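Local coordinates for protein putative alpha-L-fucosidase (Bacteroides thetaiotaomicron VPI-5482, PDB 3GZA) that probably hydrolyses alpha-L-fucosidic linkages as an exported family 29 glycoside hydrolase, at residues Leu15-Ala20 / Trp265-Ala270; Asp186-Asp191 / Asn211-Asp216. All blocks are in the same frame, centred on the assembly; numbering follows the deposited sequence.

Contact 1. Residues Leu15-Ala20 / Trp265-Ala270; sequences LKWHEA and WVPAMA
The short helix 15-20 lies beside the incoming end of the strand 264-273 with no backbone hydrogen bond between them; the closest pair of CA atoms, His-18 and Pro-267, is 8.1 Å apart, and side chains span that distance. His-18 and Trp-265 meet rim to rim, their rings turned 63° to each other. The indole NE1 of Trp-265 donates to NE2 of His-18 over 2.8 Å, nearly straight and close to the plane of both rings, which makes that nitrogen the acceptor and favours this orientation of the ring. The His-18 torsion (chi1 -65°) sets CG opposite the carbonyl carbon and brings NE2 within bonding distance of the Trp-265 indole, with Trp-17 CD1 over one face of the imidazole. A phenylalanine in place of Trp-265 would probably leave His-18 NE2 without its donor and the imidazole less firmly oriented. The strand belongs to the parallel barrel core of this TIM-barrel-clan domain, pairing there with 312-317, and the helix leads directly into the barrel strand 22-26. Pro-267 sits against both helix side chains: its CB lies 3.5 Å from His-18 CE1, its CG equally close to Trp-17 CD1. Farther along, the six-membered end of the Trp-17 indole runs edge-on to the strand, where CH2 touches Met-269 CG (a selenomethionine) at 3.6 Å. Phe-217 stacks on the Trp-17 ring. The indole NE1 of Trp-17 does not bond directly to the strand; it donates a hydrogen bond to a water 2.9 Å away, and that water donates in turn to Ala-268 O.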
loop_
_atom_site.group_PDB
_atom_site.type_symbol
_atom_site.label_atom_id
_atom_site.label_comp_id
_atom_site.label_asym_id
_atom_site.label_seq_id
_atom_site.Cartn_x
_atom_site.Cartn_y
_atom_site.Cartn_z
ATOM N N LEU A 15 -3.949 -37.754 -3.862
ATOM C CA LEU A 15 -4.334 -38.578 -5.023
ATOM C C LEU A 15 -4.674 -37.689 -6.230
ATOM O O LEU A 15 -4.283 -38.003 -7.366
ATOM C CB LEU A 15 -5.467 -39.534 -4.668
ATOM C CG LEU A 15 -5.114 -40.600 -3.616
ATOM C CD1 LEU A 15 -6.350 -41.471 -3.362
ATOM C CD2 LEU A 15 -3.972 -41.496 -4.065
ATOM N N LYS A 16 -5.320 -36.544 -5.990
ATOM C CA LYS A 16 -5.708 -35.636 -7.090
ATOM C C LYS A 16 -4.514 -34.998 -7.760
ATOM O O LYS A 16 -4.635 -34.506 -8.847
ATOM C CB LYS A 16 -6.700 -34.560 -6.628
ATOM C CG LYS A 16 -6.227 -33.689 -5.483
ATOM C CD LYS A 16 -7.183 -32.547 -5.181
ATOM C CE LYS A 16 -6.674 -31.715 -4.034
ATOM N NZ LYS A 16 -6.705 -32.502 -2.779
ATOM N N TRP A 17 -3.359 -34.978 -7.076
ATOM C CA TRP A 17 -2.114 -34.479 -7.655
ATOM C C TRP A 17 -1.693 -35.435 -8.773
ATOM O O TRP A 17 -1.465 -35.029 -9.938
ATOM C CB TRP A 17 -1.009 -34.381 -6.573
ATOM C CG TRP A 17 0.288 -34.125 -7.189
ATOM C CD1 TRP A 17 1.306 -35.027 -7.350
ATOM C CD2 TRP A 17 0.720 -32.915 -7.829
ATOM N NE1 TRP A 17 2.326 -34.449 -8.064
ATOM C CE2 TRP A 17 2.010 -33.156 -8.342
ATOM C CE3 TRP A 17 0.147 -31.645 -8.011
ATOM C CZ2 TRP A 17 2.712 -32.189 -9.021
ATOM C CZ3 TRP A 17 0.834 -30.713 -8.722
ATOM C CH2 TRP A 17 2.109 -30.985 -9.200
ATOM N N HIS A 18 -1.553 -36.700 -8.429
ATOM C CA HIS A 18 -1.145 -37.704 -9.421
ATOM C C HIS A 18 -2.162 -37.830 -10.541
ATOM O O HIS A 18 -1.794 -37.925 -11.703
ATOM C CB HIS A 18 -1.003 -39.068 -8.780
ATOM C CG HIS A 18 0.085 -39.155 -7.761
ATOM N ND1 HIS A 18 1.412 -39.275 -8.104
ATOM C CD2 HIS A 18 0.043 -39.093 -6.410
ATOM C CE1 HIS A 18 2.141 -39.318 -6.999
ATOM N NE2 HIS A 18 1.332 -39.221 -5.956
ATOM N N GLU A 19 -3.440 -37.913 -10.182
ATOM C CA GLU A 19 -4.498 -38.134 -11.187
ATOM C C GLU A 19 -4.687 -37.009 -12.186
ATOM O O GLU A 19 -5.122 -37.258 -13.302
ATOM C CB GLU A 19 -5.822 -38.394 -10.496
ATOM C CG GLU A 19 -5.801 -39.634 -9.661
ATOM C CD GLU A 19 -6.945 -39.682 -8.599
ATOM O OE1 GLU A 19 -7.422 -38.607 -8.092
ATOM O OE2 GLU A 19 -7.299 -40.809 -8.217
ATOM N N ALA A 20 -4.419 -35.777 -11.778
ATOM C CA ALA A 20 -4.591 -34.652 -12.700
ATOM C C ALA A 20 -3.694 -34.760 -13.892
ATOM O O ALA A 20 -4.130 -34.440 -15.004
ATOM C CB ALA A 20 -4.353 -33.316 -11.972
ATOM N N TRP A 265 6.029 -38.970 1.260
ATOM C CA TRP A 265 5.425 -38.891 -0.059
ATOM C C TRP A 265 5.432 -37.438 -0.529
ATOM O O TRP A 265 4.637 -36.606 -0.060
ATOM C CB TRP A 265 3.999 -39.441 -0.016
ATOM C CG TRP A 265 3.503 -39.805 -1.410
ATOM C CD1 TRP A 265 2.817 -39.036 -2.257
ATOM C CD2 TRP A 265 3.754 -41.041 -2.103
ATOM N NE1 TRP A 265 2.593 -39.702 -3.448
ATOM C CE2 TRP A 265 3.146 -40.947 -3.356
ATOM C CE3 TRP A 265 4.388 -42.232 -1.759
ATOM C CZ2 TRP A 265 3.175 -41.997 -4.274
ATOM C CZ3 TRP A 265 4.412 -43.267 -2.674
ATOM C CH2 TRP A 265 3.821 -43.133 -3.910
ATOM N N VAL A 266 6.414 -37.098 -1.374
ATOM C CA VAL A 266 6.617 -35.726 -1.877
ATOM C C VAL A 266 6.792 -35.810 -3.407
ATOM O O VAL A 266 7.928 -35.738 -3.910
ATOM C CB VAL A 266 7.811 -35.001 -1.220
ATOM C CG1 VAL A 266 7.781 -33.538 -1.534
ATOM C CG2 VAL A 266 7.789 -35.158 0.319
ATOM N N PRO A 267 5.682 -36.042 -4.127
ATOM C CA PRO A 267 5.798 -36.380 -5.533
ATOM C C PRO A 267 6.263 -35.276 -6.445
ATOM O O PRO A 267 6.205 -34.090 -6.122
ATOM C CB PRO A 267 4.402 -36.892 -5.896
ATOM C CG PRO A 267 3.512 -36.257 -4.859
ATOM C CD PRO A 267 4.283 -36.092 -3.666
ATOM N N ALA A 268 6.751 -35.714 -7.603
ATOM C CA ALA A 268 7.351 -34.814 -8.571
ATOM C C ALA A 268 6.425 -33.915 -9.379
ATOM O O ALA A 268 5.401 -34.314 -9.914
ATOM C CB ALA A 268 8.242 -35.618 -9.541
HETATM N N MSE A 269 6.833 -32.677 -9.467
HETATM C CA MSE A 269 6.191 -31.668 -10.287
HETATM C C MSE A 269 7.179 -31.246 -11.377
HETATM O O MSE A 269 8.356 -31.071 -11.125
HETATM C CB MSE A 269 5.854 -30.445 -9.454
HETATM C CG MSE A 269 5.172 -29.416 -10.172
HETATM SE SE MSE A 269 6.315 -27.939 -10.788
HETATM C CE MSE A 269 6.338 -26.966 -9.138
ATOM N N ALA A 270 6.699 -31.162 -12.619
ATOM C CA ALA A 270 7.468 -30.615 -13.747
ATOM C C ALA A 270 6.772 -29.341 -14.156
ATOM O O ALA A 270 5.547 -29.213 -14.006
ATOM C CB ALA A 270 7.500 -31.599 -14.928
HETATM O O HOH W 1 3.803 -36.611 -9.357
#

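Contact 2. Residues Asp186-Asp191 / Asn211-Asp216; sequences DDPRAD and NIDRAD. With EDO (1,2-ethanediol), chain E.
In one of its two modelled conformers, the guanidinium of Arg-189 meets the carboxylate of Asp-213 end-on, the two planes 39° apart. Asp-213 OD2 lies at the guanidinium edge, in its plane, and takes a long bond from NH1 (3.3 Å) through its syn lone pair; NH2 reaches OD1 at 2.9 Å in a bent bond, that oxygen tilted out of the guanidinium plane. Also at the edge are the CG2 methyl of Ile-212 and O1 of a 1,2-ethanediol, probably from the crystallisation liquor, which NH1 holds weakly. Asp-187 OD1 stands well out of the plane, 3.2 Å from NH2, and attracts it by charge alone. The Arg-189 chain folds back to reach these partners through a bend at chi3 (-58°), and a crystal neighbour also touches this residue. The guanidinium would probably offset the like charges of Asp-187 and Asp-213, whose carboxylates do not touch, and Asp-213 OD1 has a second partner in Arg-244.

In the backbone, Ile-212 N donates a nearly straight 2.9 Å bond to Asp-186 O. The Ile-212 side chain lies across Asp-187, its CG2 3.7 Å from Asp-187 CA, and the same methyl touches Pro-188 CD.

In each loop a side chain also accepts from the backbone. Asp-187 OD1 accepts from Arg-189 N in an Asx turn, within a type I beta turn to Ala-190; Asn-211 OD1 takes both Asp-213 N and Arg-214 N, an Asx turn extended to an Asx motif. These are two loops following successive parallel barrel strands, 178-181 and 207-209, joined by a salt-bridge network.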
loop_
_atom_site.group_PDB
_atom_site.type_symbol
_atom_site.label_atom_id
_atom_site.label_comp_id
_atom_site.label_asym_id
_atom_site.label_seq_id
_atom_site.Cartn_x
_atom_site.Cartn_y
_atom_site.Cartn_z
ATOM N N ASP A 186 9.176 -20.080 3.323
ATOM C CA ASP A 186 10.314 -20.035 4.236
ATOM C C ASP A 186 10.035 -20.746 5.588
ATOM O O ASP A 186 9.481 -21.855 5.612
ATOM C CB ASP A 186 10.766 -18.563 4.347
ATOM C CG ASP A 186 12.132 -18.397 4.964
ATOM O OD1 ASP A 186 13.154 -18.843 4.401
ATOM O OD2 ASP A 186 12.215 -17.811 6.082
ATOM N N ASP A 187 10.419 -20.110 6.693
ATOM C CA ASP A 187 10.463 -20.752 7.990
ATOM C C ASP A 187 9.607 -19.970 8.982
ATOM O O ASP A 187 9.936 -18.842 9.300
ATOM C CB ASP A 187 11.943 -20.793 8.444
ATOM C CG ASP A 187 12.156 -21.441 9.768
ATOM O OD1 ASP A 187 11.180 -21.758 10.509
ATOM O OD2 ASP A 187 13.363 -21.670 10.123
ATOM N N PRO A 188 8.529 -20.584 9.501
ATOM C CA PRO A 188 7.640 -19.855 10.381
ATOM C C PRO A 188 8.234 -19.483 11.712
ATOM O O PRO A 188 7.616 -18.698 12.431
ATOM C CB PRO A 188 6.445 -20.812 10.520
ATOM C CG PRO A 188 6.972 -22.126 10.245
ATOM C CD PRO A 188 8.059 -21.964 9.260
ATOM N N ARG A 189 9.381 -20.050 12.068
ATOM C CA ARG A 189 10.071 -19.742 13.318
ATOM C C ARG A 189 11.014 -18.563 13.104
ATOM O O ARG A 189 11.637 -18.083 14.047
ATOM C CB ARG A 189 10.835 -20.980 13.886
ATOM C CG ARG A 189 9.867 -22.013 14.560
ATOM C CD ARG A 189 10.391 -23.450 14.737
ATOM N NE ARG A 189 10.744 -23.972 13.428
ATOM C CZ ARG A 189 9.851 -24.325 12.459
ATOM N NH1 ARG A 189 8.535 -24.375 12.617
ATOM N NH2 ARG A 189 10.299 -24.679 11.306
ATOM N N ALA A 190 11.125 -18.102 11.865
ATOM C CA ALA A 190 12.053 -17.020 11.495
ATOM C C ALA A 190 11.385 -16.009 10.599
ATOM O O ALA A 190 10.420 -15.378 11.015
ATOM C CB ALA A 190 13.321 -17.614 10.840
ATOM N N ASP A 191 11.817 -15.839 9.347
ATOM C CA ASP A 191 11.243 -14.777 8.535
ATOM C C ASP A 191 9.879 -15.091 7.905
ATOM O O ASP A 191 9.160 -14.202 7.398
ATOM C CB ASP A 191 12.177 -14.431 7.391
ATOM C CG ASP A 191 13.441 -13.739 7.827
ATOM O OD1 ASP A 191 13.446 -13.065 8.880
ATOM O OD2 ASP A 191 14.432 -13.892 7.049
ATOM N N ASN A 211 6.803 -24.982 2.513
ATOM C CA ASN A 211 7.685 -24.241 3.410
ATOM C C ASN A 211 8.740 -25.183 3.996
ATOM O O ASN A 211 8.867 -26.330 3.560
ATOM C CB ASN A 211 6.921 -23.432 4.448
ATOM C CG ASN A 211 6.340 -24.272 5.558
ATOM O OD1 ASN A 211 6.439 -25.506 5.549
ATOM N ND2 ASN A 211 5.682 -23.603 6.508
ATOM N N ILE A 212 9.521 -24.713 4.973
ATOM C CA ILE A 212 10.565 -25.548 5.505
ATOM C C ILE A 212 10.090 -26.816 6.161
ATOM O O ILE A 212 10.848 -27.737 6.347
ATOM C CB ILE A 212 11.464 -24.711 6.486
ATOM C CG1 ILE A 212 12.843 -25.313 6.662
ATOM C CG2 ILE A 212 10.740 -24.451 7.846
ATOM C CD1 ILE A 212 13.799 -24.293 7.234
ATOM N N ASP A 213 8.844 -26.824 6.607
ATOM C CA ASP A 213 8.279 -27.967 7.349
ATOM C C ASP A 213 7.569 -28.968 6.455
ATOM O O ASP A 213 7.487 -30.155 6.802
ATOM C CB ASP A 213 7.247 -27.482 8.368
ATOM C CG ASP A 213 7.848 -26.649 9.457
ATOM O OD1 ASP A 213 9.018 -26.889 9.845
ATOM O OD2 ASP A 213 7.167 -25.702 9.944
ATOM N N ARG A 214 7.043 -28.496 5.342
ATOM C CA ARG A 214 6.169 -29.294 4.508
ATOM C C ARG A 214 6.073 -28.892 3.059
ATOM O O ARG A 214 5.935 -27.711 2.736
ATOM C CB ARG A 214 4.754 -29.184 5.124
ATOM C CG ARG A 214 3.689 -29.956 4.383
ATOM C CD ARG A 214 2.358 -29.751 5.020
ATOM N NE ARG A 214 1.223 -30.177 4.208
ATOM C CZ ARG A 214 -0.043 -29.985 4.561
ATOM N NH1 ARG A 214 -0.362 -29.474 5.739
ATOM N NH2 ARG A 214 -1.024 -30.369 3.764
ATOM N N ALA A 215 6.088 -29.891 2.175
ATOM C CA ALA A 215 5.800 -29.732 0.752
ATOM C C ALA A 215 4.966 -30.953 0.358
ATOM O O ALA A 215 5.369 -32.088 0.607
ATOM C CB ALA A 215 7.043 -29.710 -0.077
ATOM N N ASP A 216 3.787 -30.682 -0.202
ATOM C CA ASP A 216 2.929 -31.774 -0.668
ATOM C C ASP A 216 3.291 -32.317 -2.048
ATOM O O ASP A 216 2.769 -33.361 -2.468
ATOM C CB ASP A 216 1.474 -31.392 -0.578
ATOM C CG ASP A 216 0.967 -31.315 0.840
ATOM O OD1 ASP A 216 1.630 -31.761 1.808
ATOM O OD2 ASP A 216 -0.204 -30.854 0.983
HETATM C C1 EDO E . 5.389 -21.917 14.601
HETATM O O1 EDO E . 6.366 -22.824 14.056
HETATM C C2 EDO E . 5.932 -20.506 14.718
HETATM O O2 EDO E . 6.360 -20.244 16.078
#

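How the contacts relate
Contact 1 belongs to the core of the TIM-barrel-clan domain: all its touching residues are buried, and rings, a proline and one water do the work. Contact 2 lies farther out, about 20 Å from it between centres, in two loops where charged groups dominate and only part of the surface is buried. They share no helix or strand, yet meet where the second loop runs back to the barrel: Pro-267 CD is 3.3 Å from Asp-216 O, and Val-266 CG1 packs on Ala-215 O. Gln-14 bridges them too, its NE2 hydrogen-bonding both Trp-265 O and Asp-216 O. In sequence, contact 2 falls wholly between the two halves of contact 1.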